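Local coordinates for protein CurJ (Moorea producens 3L, PDB 5TZ6) that forms a dehydratase domain of a curacin polyketide synthase, which probably eliminates water from a hydroxyacyl intermediate, including by vinylogous dehydration, at residues P85-T97 with S102-L114. The protein carries 1 engineered substitution. Numbering follows the deposited sequence.
Sequences PEQGVRTVQVVLT and SFSFQVISFDDSL
The Phe110 ring lies over Thr91, whose CB sits 4.1 Å from the ring centroid in a CH-pi contact on one face, offset toward the rim, while the Gln93 amide meets the ring edge, its plane nearly perpendicular (87°). Phe110 is turned there by chi1 53°, which sets CG between the backbone N and the carbonyl carbon. The far end of Gln93 reaches past the ring to Ser18 of the second subunit through OE1, and NE2 bonds Glu27. Thr91 OG1 also donates to Asp112 OD2 (3.0 Å), on the anti side of the poorly ordered carboxylate and 31° out of its plane. These strands form an antiparallel beta hairpin of the N-terminal hotdog fold, with hydrogen-bonded pairs Thr91-Phe110, Gln93-Ile108, Val95-Gln106 and Thr97-Ser104. On the other face, turned to helix 51-65, Val107 CG2 packs on Val94 CG2 (3.9 Å) and Leu96 CD2 presses on Phe105 CB (3.4 Å). Bent at chi2 and chi3, Arg90 brings NH2 to Ser109 OG (2.9 Å), almost straight and in the guanidinium plane, with Asp111 N over the centre of one face and Phe110 CA nearer its rim. Replacing Arg90 by an alanine would probably cost Ser109 OG its guanidinium partner, leaving it with His134, and uncover the backbone at Phe110 and Asp111.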
# COMPACT_ATOMS: atom_id res chain seq x y z
N PRO A 85 -0.19 -20.12 -11.54
CA PRO A 85 0.55 -20.76 -12.63
C PRO A 85 1.99 -21.06 -12.23
O PRO A 85 2.54 -20.47 -11.30
CB PRO A 85 0.48 -19.74 -13.77
CG PRO A 85 0.11 -18.44 -13.12
CD PRO A 85 -0.73 -18.81 -11.93
N GLU A 86 2.59 -21.99 -12.97
CA GLU A 86 3.94 -22.43 -12.64
C GLU A 86 4.90 -21.24 -12.63
O GLU A 86 4.96 -20.47 -13.59
CB GLU A 86 4.43 -23.46 -13.66
CG GLU A 86 3.66 -24.77 -13.67
CD GLU A 86 4.24 -25.75 -14.67
OE1 GLU A 86 5.48 -25.84 -14.76
OE2 GLU A 86 3.45 -26.41 -15.38
N GLN A 87 5.64 -21.10 -11.54
CA GLN A 87 6.58 -20.00 -11.37
C GLN A 87 5.89 -18.64 -11.48
O GLN A 87 6.56 -17.63 -11.71
CB GLN A 87 7.73 -20.11 -12.37
CG GLN A 87 8.80 -21.10 -11.95
CD GLN A 87 9.99 -21.10 -12.89
OE1 GLN A 87 10.93 -20.32 -12.73
NE2 GLN A 87 9.97 -22.00 -13.87
N GLY A 88 4.56 -18.60 -11.34
CA GLY A 88 3.83 -17.35 -11.40
C GLY A 88 3.59 -16.76 -10.02
O GLY A 88 3.72 -17.42 -8.99
N VAL A 89 3.25 -15.47 -10.00
CA VAL A 89 2.99 -14.76 -8.76
C VAL A 89 1.72 -13.94 -8.93
O VAL A 89 1.61 -13.14 -9.86
CB VAL A 89 4.17 -13.85 -8.34
CG1 VAL A 89 4.48 -12.85 -9.43
CG2 VAL A 89 3.86 -13.15 -7.03
N ARG A 90 0.75 -14.15 -8.03
CA ARG A 90 -0.51 -13.42 -8.03
C ARG A 90 -0.51 -12.41 -6.89
O ARG A 90 -0.18 -12.77 -5.75
CB ARG A 90 -1.69 -14.37 -7.89
CG ARG A 90 -1.87 -15.32 -9.06
CD ARG A 90 -2.66 -14.69 -10.18
NE ARG A 90 -4.00 -14.31 -9.75
CZ ARG A 90 -5.04 -14.15 -10.57
NH1 ARG A 90 -4.88 -14.36 -11.87
NH2 ARG A 90 -6.22 -13.80 -10.09
N THR A 91 -0.88 -11.16 -7.19
CA THR A 91 -1.11 -10.19 -6.13
C THR A 91 -2.44 -10.47 -5.45
O THR A 91 -3.48 -10.58 -6.11
CB THR A 91 -1.10 -8.76 -6.69
OG1 THR A 91 0.19 -8.48 -7.25
CG2 THR A 91 -1.37 -7.76 -5.57
N VAL A 92 -2.41 -10.56 -4.12
CA VAL A 92 -3.58 -10.83 -3.31
C VAL A 92 -3.80 -9.67 -2.35
O VAL A 92 -2.85 -9.23 -1.68
CB VAL A 92 -3.43 -12.15 -2.53
CG1 VAL A 92 -4.62 -12.36 -1.61
CG2 VAL A 92 -3.29 -13.31 -3.49
N GLN A 93 -5.03 -9.18 -2.29
CA GLN A 93 -5.39 -8.08 -1.41
C GLN A 93 -6.55 -8.50 -0.52
O GLN A 93 -7.46 -9.23 -0.96
CB GLN A 93 -5.78 -6.83 -2.19
CG GLN A 93 -4.66 -6.20 -2.99
CD GLN A 93 -5.16 -5.01 -3.79
OE1 GLN A 93 -6.34 -4.92 -4.10
NE2 GLN A 93 -4.26 -4.08 -4.09
N VAL A 94 -6.48 -8.06 0.73
CA VAL A 94 -7.60 -8.09 1.66
C VAL A 94 -8.18 -6.69 1.74
O VAL A 94 -7.45 -5.72 2.02
CB VAL A 94 -7.15 -8.57 3.05
CG1 VAL A 94 -8.33 -8.54 4.02
CG2 VAL A 94 -6.56 -9.97 2.96
N VAL A 95 -9.48 -6.58 1.50
CA VAL A 95 -10.17 -5.30 1.49
C VAL A 95 -11.18 -5.32 2.62
O VAL A 95 -12.08 -6.18 2.65
CB VAL A 95 -10.85 -5.02 0.14
CG1 VAL A 95 -11.40 -3.61 0.10
CG2 VAL A 95 -9.86 -5.25 -1.00
N LEU A 96 -11.03 -4.39 3.56
CA LEU A 96 -11.86 -4.30 4.75
C LEU A 96 -12.70 -3.03 4.66
O LEU A 96 -12.16 -1.91 4.61
CB LEU A 96 -11.01 -4.29 6.02
CG LEU A 96 -10.06 -5.46 6.30
CD1 LEU A 96 -9.43 -5.30 7.67
CD2 LEU A 96 -10.80 -6.80 6.21
N THR A 97 -14.02 -3.20 4.66
CA THR A 97 -14.97 -2.10 4.67
C THR A 97 -15.52 -1.95 6.08
O THR A 97 -16.03 -2.94 6.63
CB THR A 97 -16.11 -2.36 3.69
OG1 THR A 97 -15.58 -2.40 2.36
CG2 THR A 97 -17.17 -1.24 3.78
N SER A 102 -17.21 -3.90 13.23
CA SER A 102 -16.71 -5.03 12.45
C SER A 102 -16.23 -4.49 11.11
O SER A 102 -16.30 -3.29 10.84
CB SER A 102 -17.78 -6.11 12.28
OG SER A 102 -18.88 -5.63 11.52
N PHE A 103 -15.72 -5.40 10.28
CA PHE A 103 -15.33 -5.11 8.91
C PHE A 103 -15.91 -6.19 8.01
O PHE A 103 -15.75 -7.38 8.29
CB PHE A 103 -13.80 -5.11 8.74
CG PHE A 103 -13.09 -4.03 9.50
CD1 PHE A 103 -13.01 -2.74 8.99
CD2 PHE A 103 -12.46 -4.31 10.70
CE1 PHE A 103 -12.35 -1.75 9.69
CE2 PHE A 103 -11.79 -3.33 11.40
CZ PHE A 103 -11.74 -2.04 10.89
N SER A 104 -16.58 -5.79 6.94
CA SER A 104 -16.83 -6.73 5.86
C SER A 104 -15.54 -6.86 5.05
O SER A 104 -14.83 -5.88 4.83
CB SER A 104 -17.98 -6.25 4.97
OG SER A 104 -17.84 -4.87 4.68
N PHE A 105 -15.21 -8.08 4.66
CA PHE A 105 -13.95 -8.29 3.97
C PHE A 105 -14.18 -9.01 2.66
O PHE A 105 -15.07 -9.87 2.54
CB PHE A 105 -12.94 -9.09 4.84
CG PHE A 105 -13.32 -10.52 5.04
CD1 PHE A 105 -13.04 -11.47 4.05
CD2 PHE A 105 -13.95 -10.94 6.20
CE1 PHE A 105 -13.40 -12.81 4.22
CE2 PHE A 105 -14.31 -12.27 6.38
CZ PHE A 105 -14.04 -13.21 5.39
N GLN A 106 -13.35 -8.65 1.68
CA GLN A 106 -13.17 -9.41 0.45
C GLN A 106 -11.68 -9.69 0.26
O GLN A 106 -10.87 -8.76 0.28
CB GLN A 106 -13.71 -8.64 -0.76
CG GLN A 106 -15.21 -8.52 -0.80
CD GLN A 106 -15.70 -7.75 -2.01
OE1 GLN A 106 -15.49 -6.53 -2.11
NE2 GLN A 106 -16.35 -8.44 -2.94
N VAL A 107 -11.33 -10.96 0.09
CA VAL A 107 -10.00 -11.37 -0.33
C VAL A 107 -10.05 -11.64 -1.83
O VAL A 107 -10.75 -12.57 -2.28
CB VAL A 107 -9.52 -12.62 0.43
CG1 VAL A 107 -8.16 -13.05 -0.09
CG2 VAL A 107 -9.46 -12.36 1.93
N ILE A 108 -9.28 -10.84 -2.58
CA ILE A 108 -9.25 -10.86 -4.04
C ILE A 108 -7.80 -11.02 -4.51
O ILE A 108 -6.86 -10.88 -3.73
CB ILE A 108 -9.85 -9.57 -4.66
CG1 ILE A 108 -8.90 -8.39 -4.46
CG2 ILE A 108 -11.21 -9.27 -4.06
CD1 ILE A 108 -9.36 -7.14 -5.16
N SER A 109 -7.64 -11.30 -5.80
CA SER A 109 -6.31 -11.37 -6.40
C SER A 109 -6.38 -10.98 -7.87
O SER A 109 -7.46 -10.94 -8.48
CB SER A 109 -5.70 -12.77 -6.26
OG SER A 109 -6.30 -13.64 -7.20
N PHE A 110 -5.21 -10.71 -8.44
CA PHE A 110 -5.06 -10.29 -9.83
C PHE A 110 -3.60 -10.41 -10.22
O PHE A 110 -2.71 -10.51 -9.36
CB PHE A 110 -5.57 -8.86 -10.05
CG PHE A 110 -4.97 -7.84 -9.12
CD1 PHE A 110 -5.59 -7.51 -7.92
CD2 PHE A 110 -3.78 -7.19 -9.44
CE1 PHE A 110 -5.05 -6.57 -7.06
CE2 PHE A 110 -3.23 -6.24 -8.59
CZ PHE A 110 -3.87 -5.93 -7.40
N ASP A 111 -3.35 -10.42 -11.53
CA ASP A 111 -2.00 -10.59 -12.06
C ASP A 111 -1.38 -9.20 -12.21
O ASP A 111 -1.85 -8.39 -13.01
CB ASP A 111 -2.04 -11.32 -13.40
CG ASP A 111 -0.72 -11.97 -13.76
OD1 ASP A 111 0.34 -11.39 -13.44
OD2 ASP A 111 -0.73 -13.05 -14.38
N ASP A 112 -0.32 -8.94 -11.44
CA ASP A 112 0.26 -7.60 -11.41
C ASP A 112 1.01 -7.29 -12.70
O ASP A 112 0.95 -6.16 -13.20
CB ASP A 112 1.17 -7.45 -10.19
CG ASP A 112 1.11 -6.05 -9.59
OD1 ASP A 112 0.87 -5.08 -10.35
OD2 ASP A 112 1.29 -5.92 -8.36
N SER A 113 1.73 -8.27 -13.24
CA SER A 113 2.48 -8.08 -14.48
C SER A 113 1.50 -8.07 -15.65
O SER A 113 0.92 -9.10 -15.99
CB SER A 113 3.52 -9.18 -14.64
OG SER A 113 4.52 -8.80 -15.58
N LEU A 114 1.31 -6.90 -16.26
CA LEU A 114 0.36 -6.75 -17.35
C LEU A 114 1.08 -6.65 -18.69
O LEU A 114 1.48 -5.57 -19.11
CB LEU A 114 -0.51 -5.52 -17.13
CG LEU A 114 -1.62 -5.26 -18.16
CD1 LEU A 114 -2.56 -6.45 -18.23
CD2 LEU A 114 -2.38 -3.98 -17.82